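Local coordinates for PduO-type ATP--cob(I)alamin adenosyltransferase (Sulfolobus tokodaii, PDB 1WOZ), which probably transfers the adenosyl group of ATP to the cobalt of cob(I)alamin, making adenosylcobalamin, as a trimer of helical-bundle subunits, at residues I45-E48 / D49-K52; K76-E79 / K80-K83; E91-K94 / E95-P98; E125-A128 / V129-K133. One frame throughout, in Å; residues are numbered along the deposited sequence.

All four contacts are local, lie in series along the chain and neither nest nor cross; two sit where a helix begins, one where a helix ends and one within a helix. Interaction 1 rounds the short loop from helix 23-44 into the start of helix 48-69. Interaction 2 brings the chain from the next loop into helix 79-96, and interaction 3 lets it out of that same helix, their centres about 23 Å apart. Interaction 4 lies near the C-terminal end of helix 109-134, across the centre of the chain from interactions 1 and 3, and faces a second subunit. Interactions 1 and 3 touch where Tyr-92 packs on Asp-49 and Met-50, and both reach Arg-163.

Interaction 1: I45-E48 / D49-K52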
loop_
_atom_site.group_PDB
_atom_site.type_symbol
_atom_site.label_atom_id
_atom_site.label_comp_id
_atom_site.label_asym_id
_atom_site.label_seq_id
_atom_site.Cartn_x
_atom_site.Cartn_y
_atom_site.Cartn_z
ATOM N N ILE A 45 0.267 7.786 15.402
ATOM C CA ILE A 45 -0.472 7.471 16.627
ATOM C C ILE A 45 0.199 8.149 17.824
ATOM O O ILE A 45 1.391 7.956 18.073
ATOM C CB ILE A 45 -0.492 5.921 16.826
ATOM C CG1 ILE A 45 -1.440 5.283 15.802
ATOM C CG2 ILE A 45 -0.907 5.546 18.232
ATOM C CD1 ILE A 45 -1.247 3.748 15.722
ATOM N N PRO A 46 -0.565 8.930 18.597
ATOM C CA PRO A 46 0.010 9.620 19.753
ATOM C C PRO A 46 0.030 8.837 21.067
ATOM O O PRO A 46 0.655 9.263 22.035
ATOM C CB PRO A 46 -0.875 10.857 19.865
ATOM C CG PRO A 46 -2.255 10.265 19.568
ATOM C CD PRO A 46 -1.965 9.355 18.365
ATOM N N TRP A 47 -0.631 7.696 21.118
ATOM C CA TRP A 47 -0.719 6.967 22.378
ATOM C C TRP A 47 0.465 6.062 22.633
ATOM O O TRP A 47 0.816 5.210 21.810
ATOM C CB TRP A 47 -2.024 6.183 22.406
ATOM C CG TRP A 47 -3.207 7.059 22.066
ATOM C CD1 TRP A 47 -3.707 8.103 22.801
ATOM C CD2 TRP A 47 -3.997 6.995 20.875
ATOM N NE1 TRP A 47 -4.759 8.691 22.135
ATOM C CE2 TRP A 47 -4.959 8.034 20.951
ATOM C CE3 TRP A 47 -3.984 6.163 19.753
ATOM C CZ2 TRP A 47 -5.893 8.265 19.943
ATOM C CZ3 TRP A 47 -4.921 6.391 18.739
ATOM C CH2 TRP A 47 -5.863 7.436 18.845
ATOM N N GLU A 48 1.062 6.227 23.804
ATOM C CA GLU A 48 2.268 5.473 24.129
ATOM C C GLU A 48 2.093 3.982 24.245
ATOM O O GLU A 48 3.029 3.237 23.933
ATOM C CB GLU A 48 2.899 6.003 25.423
ATOM C CG GLU A 48 3.381 7.427 25.342
ATOM C CD GLU A 48 4.474 7.625 24.325
ATOM O OE1 GLU A 48 5.370 6.748 24.179
ATOM O OE2 GLU A 48 4.441 8.679 23.672
ATOM N N ASP A 49 0.922 3.526 24.690
ATOM C CA ASP A 49 0.725 2.096 24.803
ATOM C C ASP A 49 0.750 1.422 23.455
ATOM O O ASP A 49 1.351 0.349 23.306
ATOM C CB ASP A 49 -0.566 1.733 25.573
ATOM C CG ASP A 49 -1.843 2.396 25.015
ATOM O OD1 ASP A 49 -1.792 3.279 24.122
ATOM O OD2 ASP A 49 -2.923 2.021 25.516
HETATM N N MSE A 50 0.106 2.041 22.467
HETATM C CA MSE A 50 0.097 1.465 21.129
HETATM C C MSE A 50 1.462 1.557 20.459
HETATM O O MSE A 50 1.870 0.636 19.759
HETATM C CB MSE A 50 -0.940 2.156 20.240
HETATM C CG MSE A 50 -2.352 1.738 20.546
HETATM SE SE MSE A 50 -3.576 2.472 19.214
HETATM C CE MSE A 50 -5.172 2.589 20.342
ATOM N N LYS A 51 2.154 2.675 20.648
ATOM C CA LYS A 51 3.478 2.834 20.055
ATOM C C LYS A 51 4.393 1.730 20.588
ATOM O O LYS A 51 5.115 1.099 19.819
ATOM C CB LYS A 51 4.096 4.192 20.412
ATOM C CG LYS A 51 3.452 5.430 19.782
ATOM C CD LYS A 51 4.240 6.683 20.241
ATOM C CE LYS A 51 3.736 8.000 19.640
ATOM N NZ LYS A 51 4.015 8.148 18.159
ATOM N N LYS A 52 4.349 1.499 21.899
ATOM C CA LYS A 52 5.184 0.459 22.519
ATOM C C LYS A 52 4.893 -0.925 21.937
ATOM O O LYS A 52 5.824 -1.673 21.573
ATOM C CB LYS A 52 4.964 0.445 24.042
ATOM C CG LYS A 52 5.572 -0.752 24.785
ATOM C CD LYS A 52 5.151 -0.722 26.263
ATOM C CE LYS A 52 5.663 -1.929 27.054
ATOM N NZ LYS A 52 7.148 -1.913 27.193
#
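Lys-51 folds back past the backbone carbonyls of Trp-47 and Ile-45 at the N terminus of helix 48-69, in the tight turn that joins it to helix 23-44 of the bundle. Trp-47 is the N-cap residue, and its carbonyl O receives the first helical bond from Lys-51 N, 3.1 Å long and fairly straight at 163°. The lysine side chain then runs back along the turn. Its CB and CG pass the same oxygen, CG at 3.3 Å from Trp-47 O; CD comes within 4.0 Å of Glu-48 OE2 and CE passes that oxygen at 4.1 Å, a contact through carbon rather than charge. A final bend at chi4 (-70°) turns NZ toward the end of the preceding helix, where it bonds to Ile-42 O; a weak bond to Ile-45 O is doubtful, since that oxygen sits too close to the lysine chain. A methionine in its place would probably leave the Ile-42 carbonyl without its ammonium partner and untie the turn from the preceding helix. On the inward side, selenomethionine Met-50 lies beside the indole, pointing the same way, and its CB meets Ile-45 CG2 at 3.9 Å. Arg-163 makes a cation-pi contact with that indole and a salt bridge to Asp-49 OD2. In the Met-aromatic contact SE approaches the six-membered ring obliquely, 3.8 Å from Trp-47 CE3.

Interaction 2: K76-E79 / K80-K83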
loop_
_atom_site.group_PDB
_atom_site.type_symbol
_atom_site.label_atom_id
_atom_site.label_comp_id
_atom_site.label_asym_id
_atom_site.label_seq_id
_atom_site.Cartn_x
_atom_site.Cartn_y
_atom_site.Cartn_z
ATOM N N LYS A 76 13.618 -18.613 16.421
ATOM C CA LYS A 76 12.523 -19.551 16.224
ATOM C C LYS A 76 11.255 -19.027 16.879
ATOM O O LYS A 76 11.138 -18.966 18.098
ATOM C CB LYS A 76 12.856 -20.925 16.794
ATOM C CG LYS A 76 11.802 -21.968 16.452
ATOM C CD LYS A 76 12.163 -23.317 17.036
ATOM C CE LYS A 76 11.151 -24.386 16.659
ATOM N NZ LYS A 76 11.452 -25.661 17.381
ATOM N N ILE A 77 10.309 -18.632 16.048
ATOM C CA ILE A 77 9.044 -18.116 16.533
ATOM C C ILE A 77 8.297 -19.256 17.208
ATOM O O ILE A 77 8.163 -20.338 16.634
ATOM C CB ILE A 77 8.219 -17.553 15.354
ATOM C CG1 ILE A 77 9.055 -16.500 14.612
ATOM C CG2 ILE A 77 6.899 -16.974 15.846
ATOM C CD1 ILE A 77 9.616 -15.378 15.515
ATOM N N ASP A 78 7.831 -19.018 18.432
ATOM C CA ASP A 78 7.085 -20.026 19.179
ATOM C C ASP A 78 5.804 -19.446 19.798
ATOM O O ASP A 78 5.487 -18.262 19.616
ATOM C CB ASP A 78 7.980 -20.636 20.262
ATOM C CG ASP A 78 8.495 -19.610 21.254
ATOM O OD1 ASP A 78 9.472 -19.920 21.957
ATOM O OD2 ASP A 78 7.929 -18.501 21.353
ATOM N N GLU A 79 5.081 -20.276 20.541
ATOM C CA GLU A 79 3.828 -19.860 21.157
ATOM C C GLU A 79 3.858 -18.602 22.013
ATOM O O GLU A 79 2.863 -17.893 22.062
ATOM C CB GLU A 79 3.225 -21.008 21.976
ATOM C CG GLU A 79 2.745 -22.177 21.122
ATOM C CD GLU A 79 2.234 -23.347 21.953
ATOM O OE1 GLU A 79 1.128 -23.239 22.537
ATOM O OE2 GLU A 79 2.951 -24.376 22.026
ATOM N N LYS A 80 4.972 -18.311 22.683
ATOM C CA LYS A 80 5.028 -17.119 23.531
ATOM C C LYS A 80 4.881 -15.817 22.754
ATOM O O LYS A 80 4.367 -14.828 23.288
ATOM C CB LYS A 80 6.319 -17.081 24.344
ATOM C CG LYS A 80 6.448 -18.224 25.347
ATOM C CD LYS A 80 7.583 -17.976 26.337
ATOM C CE LYS A 80 7.309 -16.729 27.190
ATOM N NZ LYS A 80 8.423 -16.410 28.133
ATOM N N TYR A 81 5.361 -15.808 21.510
ATOM C CA TYR A 81 5.238 -14.637 20.646
ATOM C C TYR A 81 3.752 -14.426 20.377
ATOM O O TYR A 81 3.225 -13.322 20.502
ATOM C CB TYR A 81 5.895 -14.885 19.291
ATOM C CG TYR A 81 7.391 -14.722 19.235
ATOM C CD1 TYR A 81 7.967 -13.572 18.677
ATOM C CD2 TYR A 81 8.235 -15.728 19.693
ATOM C CE1 TYR A 81 9.350 -13.438 18.574
ATOM C CE2 TYR A 81 9.616 -15.602 19.596
ATOM C CZ TYR A 81 10.161 -14.460 19.034
ATOM O OH TYR A 81 11.522 -14.372 18.899
ATOM N N VAL A 82 3.090 -15.496 19.960
ATOM C CA VAL A 82 1.669 -15.425 19.651
ATOM C C VAL A 82 0.869 -15.027 20.901
ATOM O O VAL A 82 -0.046 -14.210 20.831
ATOM C CB VAL A 82 1.180 -16.790 19.111
ATOM C CG1 VAL A 82 -0.336 -16.782 18.918
ATOM C CG2 VAL A 82 1.888 -17.098 17.791
ATOM N N LYS A 83 1.246 -15.596 22.049
ATOM C CA LYS A 83 0.566 -15.323 23.314
ATOM C C LYS A 83 0.469 -13.832 23.617
ATOM O O LYS A 83 -0.606 -13.317 23.892
ATOM C CB LYS A 83 1.305 -15.999 24.465
ATOM C CG LYS A 83 0.787 -15.592 25.826
ATOM C CD LYS A 83 -0.380 -16.471 26.254
ATOM C CE LYS A 83 0.128 -17.822 26.789
ATOM N NZ LYS A 83 1.037 -18.566 25.844
HETATM O O HOH W 1 13.588 -16.171 18.896
#
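Tyr-81 lays its ring against Ile-77 and Asp-78 in a helix-capping contact, where the loop after helix 48-69 enters helix 79-96 of the bundle. Asp-78 is the N-cap. With its CG held between the backbone N and the carbonyl carbon (chi1 60°), the carboxylate curls over the first turn, and OD2 accepts a weak capping bond of 3.2 Å from Lys-80 N. Asp-78 O takes Tyr-81 N, while Glu-79 O accepts Lys-83 N at 2.8 Å to start the regular helical pattern. Besides capping, Asp-78 OD2 lies at the edge of the tyrosine ring and in its plane, 3.2 Å from Tyr-81 CD2, with the carboxylate turned 63° from the ring. A negative oxygen placed there probably gains from the slightly positive ring hydrogens. One face of the ring is met by Ile-77, whose CD1 makes a CH-pi contact 3.8 Å from the Tyr-81 ring centroid. Ile-77 itself is buried, packing on Ile-64 and on Met-141, so Ile-77 links the ring to helices 48-69 and 140-163. At the far end the phenol bonds to Glu-63 of helix 48-69. Putting an alanine here would probably leave the Ile-77 methyl without its aromatic cover and the Glu-63 carboxylate without its hydroxyl. A water donates to Tyr-81 OH at 2.7 Å and holds Lys-76 N more weakly, tying the ring tip to the incoming loop.

Interaction 3: E91-K94 / E95-P98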
loop_
_atom_site.group_PDB
_atom_site.type_symbol
_atom_site.label_atom_id
_atom_site.label_comp_id
_atom_site.label_asym_id
_atom_site.label_seq_id
_atom_site.Cartn_x
_atom_site.Cartn_y
_atom_site.Cartn_z
ATOM N N GLU A 91 -6.674 -6.859 26.015
ATOM C CA GLU A 91 -6.656 -5.579 26.741
ATOM C C GLU A 91 -7.272 -4.405 25.966
ATOM O O GLU A 91 -7.991 -3.573 26.536
ATOM C CB GLU A 91 -5.222 -5.210 27.151
ATOM C CG GLU A 91 -4.644 -6.098 28.241
ATOM C CD GLU A 91 -5.556 -6.144 29.442
ATOM O OE1 GLU A 91 -6.176 -7.210 29.679
ATOM O OE2 GLU A 91 -5.671 -5.100 30.124
ATOM N N TYR A 92 -6.988 -4.320 24.668
ATOM C CA TYR A 92 -7.562 -3.242 23.861
ATOM C C TYR A 92 -9.084 -3.416 23.735
ATOM O O TYR A 92 -9.852 -2.454 23.807
ATOM C CB TYR A 92 -6.907 -3.229 22.479
ATOM C CG TYR A 92 -5.528 -2.639 22.529
ATOM C CD1 TYR A 92 -5.355 -1.296 22.852
ATOM C CD2 TYR A 92 -4.394 -3.422 22.304
ATOM C CE1 TYR A 92 -4.106 -0.736 22.951
ATOM C CE2 TYR A 92 -3.115 -2.866 22.411
ATOM C CZ TYR A 92 -2.987 -1.522 22.735
ATOM O OH TYR A 92 -1.751 -0.929 22.843
ATOM N N ARG A 93 -9.511 -4.655 23.558
ATOM C CA ARG A 93 -10.925 -4.935 23.436
ATOM C C ARG A 93 -11.635 -4.622 24.754
ATOM O O ARG A 93 -12.803 -4.222 24.753
ATOM C CB ARG A 93 -11.122 -6.398 23.035
ATOM C CG ARG A 93 -12.532 -6.908 23.247
ATOM C CD ARG A 93 -13.579 -6.251 22.319
ATOM N NE ARG A 93 -14.874 -6.882 22.562
ATOM C CZ ARG A 93 -15.526 -6.818 23.726
ATOM N NH1 ARG A 93 -15.019 -6.130 24.743
ATOM N NH2 ARG A 93 -16.656 -7.497 23.901
ATOM N N LYS A 94 -10.948 -4.810 25.881
ATOM C CA LYS A 94 -11.570 -4.477 27.170
ATOM C C LYS A 94 -11.856 -2.984 27.192
ATOM O O LYS A 94 -12.881 -2.548 27.730
ATOM C CB LYS A 94 -10.660 -4.826 28.364
ATOM C CG LYS A 94 -10.641 -6.307 28.746
ATOM C CD LYS A 94 -9.662 -6.559 29.911
ATOM C CE LYS A 94 -9.945 -7.876 30.644
ATOM N NZ LYS A 94 -10.211 -9.013 29.714
ATOM N N GLU A 95 -10.964 -2.194 26.597
ATOM C CA GLU A 95 -11.169 -0.749 26.584
ATOM C C GLU A 95 -12.239 -0.314 25.588
ATOM O O GLU A 95 -13.046 0.560 25.893
ATOM C CB GLU A 95 -9.867 0.006 26.251
ATOM C CG GLU A 95 -9.996 1.543 26.383
ATOM C CD GLU A 95 -8.719 2.297 26.042
ATOM O OE1 GLU A 95 -7.603 1.737 26.190
ATOM O OE2 GLU A 95 -8.834 3.467 25.637
ATOM N N SER A 96 -12.248 -0.900 24.394
ATOM C CA SER A 96 -13.223 -0.487 23.395
ATOM C C SER A 96 -14.608 -1.032 23.677
ATOM O O SER A 96 -15.607 -0.430 23.290
ATOM C CB SER A 96 -12.799 -0.939 21.983
ATOM O OG SER A 96 -12.880 -2.344 21.857
ATOM N N GLY A 97 -14.675 -2.162 24.369
ATOM C CA GLY A 97 -15.981 -2.751 24.601
ATOM C C GLY A 97 -16.381 -3.515 23.340
ATOM O O GLY A 97 -15.624 -3.546 22.353
ATOM N N PRO A 98 -17.569 -4.135 23.328
ATOM C CA PRO A 98 -18.018 -4.895 22.155
ATOM C C PRO A 98 -18.326 -4.043 20.928
ATOM O O PRO A 98 -18.792 -2.909 21.035
ATOM C CB PRO A 98 -19.267 -5.626 22.666
ATOM C CG PRO A 98 -19.849 -4.620 23.661
ATOM C CD PRO A 98 -18.581 -4.157 24.405
HETATM O O HOH W 2 -6.218 -0.617 26.854
#
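Arg-93 spreads its guanidinium over the peptide that joins Gly-97 to Pro-98, at the C-terminal end of helix 79-96, where a glycine with positive phi (81°) stops the helix. The flat group rests by one face on this link: Pro-98 N lies 3.3 Å from its plane, over the centre, and Gly-97 C sits nearer the rim. Arg-93 NH2 reaches further along, 3.4 Å from Pro-98 CB. The side chain leaves the helix with CG anti to the backbone N (164°), then bends at chi2, which swings the guanidinium past the last turn to the chain leaving it. Its strongest polar partner is the chain's own C terminus: NE makes a salt bridge with Trp-177 OXT. Backbone bonds carry the helix to its end, the last being Gly-97 N to Arg-93 O at 2.8 Å. The turn away suits glycine, because a CB there would jam against the preceding carbonyl O and against Pro-98 CD; the proline, having no N-H, cannot continue the series. Ser-96 steadies the exit, its OG donating in the carbonyl plane to a lone pair of Gly-97 O, 3.0 Å away. One turn back, Tyr-92 points into the bundle and bonds to Asp-53 of helix 48-69. Glu-95, fully extended, reaches Arg-163 of helix 140-163 in a salt bridge through OE1. That same Glu-95 OE1 accepts a 2.8 Å bond from a water, which also gives a weak one to Glu-91 O.

Interaction 4: E125-A128 / V129-K133; sequences ERNA and VKYTK
Asn-127 and Tyr-131 stand side by side, one turn apart on helix 109-134 of the bundle, close to its C-terminal end. Backbone bonds of the alpha-helical i to i+4 kind run throughout: Val-129 N to Glu-125 O and Lys-130 N to Arg-126 O, each 3.2 Å, and a shorter one of 2.7 Å from Tyr-131 N to Asn-127 O. Van der Waals packing centres on the tyrosine. Its ring leans back along the helix, with CG anti to the carbonyl carbon (chi1 -59°), so that Asn-127 O sits over one face toward the rim and Asn-127 CB lies 3.5 Å from Tyr-131 CE2. Val-129 CG2 packs 3.5 Å from Glu-125 O. The polar ends of Asn-127 and Tyr-131 turn to helix 23-44. The asparagine amide, turned 65° from the phenol ring, and the tyrosine hydroxyl share a single acceptor, OD2 of Asp-30 on that helix, which ties two side chains of this helix to its neighbour. The second subunit is met by Glu-125 and Arg-126, among others. Glu-125 makes a salt bridge to Lys-20 of that second subunit, and Arg-126 NE bonds to Asn-26 of the same subunit, so this turn forms part of the trimer interface. Between the residues of the turn, Lys-130 runs alongside the asparagine, its NZ stopping 4.0 Å from Asn-127 OD1.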
loop_
_atom_site.group_PDB
_atom_site.type_symbol
_atom_site.label_atom_id
_atom_site.label_comp_id
_atom_site.label_asym_id
_atom_site.label_seq_id
_atom_site.Cartn_x
_atom_site.Cartn_y
_atom_site.Cartn_z
ATOM N N GLU A 125 -0.181 -12.506 5.291
ATOM C CA GLU A 125 -0.635 -13.809 5.815
ATOM C C GLU A 125 -1.046 -14.749 4.669
ATOM O O GLU A 125 -0.629 -15.919 4.637
ATOM C CB GLU A 125 -1.821 -13.632 6.776
ATOM C CG GLU A 125 -2.342 -14.983 7.308
ATOM C CD GLU A 125 -3.614 -14.870 8.128
ATOM O OE1 GLU A 125 -4.137 -13.743 8.308
ATOM O OE2 GLU A 125 -4.093 -15.926 8.603
ATOM N N ARG A 126 -1.860 -14.251 3.730
ATOM C CA ARG A 126 -2.267 -15.066 2.578
ATOM C C ARG A 126 -1.059 -15.477 1.741
ATOM O O ARG A 126 -0.951 -16.633 1.328
ATOM C CB ARG A 126 -3.262 -14.325 1.667
ATOM C CG ARG A 126 -4.665 -14.093 2.256
ATOM C CD ARG A 126 -5.608 -13.593 1.147
ATOM N NE ARG A 126 -5.073 -12.442 0.407
ATOM C CZ ARG A 126 -5.076 -11.174 0.849
ATOM N NH1 ARG A 126 -5.583 -10.863 2.033
ATOM N NH2 ARG A 126 -4.578 -10.207 0.089
ATOM N N ASN A 127 -0.161 -14.539 1.453
ATOM C CA ASN A 127 1.038 -14.880 0.685
ATOM C C ASN A 127 1.875 -15.943 1.423
ATOM O O ASN A 127 2.412 -16.862 0.802
ATOM C CB ASN A 127 1.892 -13.631 0.421
ATOM C CG ASN A 127 1.192 -12.625 -0.479
ATOM O OD1 ASN A 127 0.135 -12.913 -1.044
ATOM N ND2 ASN A 127 1.781 -11.441 -0.619
ATOM N N ALA A 128 1.978 -15.824 2.747
ATOM C CA ALA A 128 2.740 -16.794 3.529
ATOM C C ALA A 128 2.218 -18.211 3.307
ATOM O O ALA A 128 3.006 -19.157 3.174
ATOM C CB ALA A 128 2.695 -16.440 5.016
ATOM N N VAL A 129 0.899 -18.371 3.274
ATOM C CA VAL A 129 0.306 -19.680 3.027
ATOM C C VAL A 129 0.763 -20.176 1.653
ATOM O O VAL A 129 1.109 -21.344 1.482
ATOM C CB VAL A 129 -1.235 -19.615 3.070
ATOM C CG1 VAL A 129 -1.827 -20.962 2.659
ATOM C CG2 VAL A 129 -1.691 -19.267 4.480
ATOM N N LYS A 130 0.788 -19.284 0.673
ATOM C CA LYS A 130 1.237 -19.651 -0.664
ATOM C C LYS A 130 2.739 -19.981 -0.682
ATOM O O LYS A 130 3.165 -20.939 -1.339
ATOM C CB LYS A 130 0.949 -18.512 -1.642
ATOM C CG LYS A 130 1.482 -18.711 -3.048
ATOM C CD LYS A 130 1.230 -17.478 -3.914
ATOM C CE LYS A 130 1.889 -16.223 -3.333
ATOM N NZ LYS A 130 1.627 -14.997 -4.158
ATOM N N TYR A 131 3.547 -19.208 0.040
ATOM C CA TYR A 131 4.985 -19.459 0.046
ATOM C C TYR A 131 5.320 -20.780 0.712
ATOM O O TYR A 131 6.314 -21.424 0.355
ATOM C CB TYR A 131 5.739 -18.354 0.777
ATOM C CG TYR A 131 5.553 -16.984 0.190
ATOM C CD1 TYR A 131 5.598 -16.777 -1.192
ATOM C CD2 TYR A 131 5.368 -15.881 1.020
ATOM C CE1 TYR A 131 5.456 -15.490 -1.731
ATOM C CE2 TYR A 131 5.232 -14.608 0.500
ATOM C CZ TYR A 131 5.273 -14.411 -0.867
ATOM O OH TYR A 131 5.125 -13.133 -1.354
ATOM N N THR A 132 4.505 -21.173 1.685
ATOM C CA THR A 132 4.735 -22.426 2.391
ATOM C C THR A 132 4.658 -23.611 1.438
ATOM O O THR A 132 5.283 -24.650 1.671
ATOM C CB THR A 132 3.729 -22.619 3.535
ATOM O OG1 THR A 132 2.397 -22.571 3.016
ATOM C CG2 THR A 132 3.897 -21.530 4.577
ATOM N N LYS A 133 3.899 -23.453 0.358
ATOM C CA LYS A 133 3.779 -24.515 -0.633
ATOM C C LYS A 133 5.105 -24.704 -1.362
ATOM O O LYS A 133 5.470 -25.823 -1.730
ATOM C CB LYS A 133 2.691 -24.177 -1.648
ATOM C CG LYS A 133 1.353 -23.866 -1.010
ATOM C CD LYS A 133 0.849 -25.021 -0.162
ATOM C CE LYS A 133 -0.454 -24.651 0.534
ATOM N NZ LYS A 133 -1.450 -24.115 -0.444
#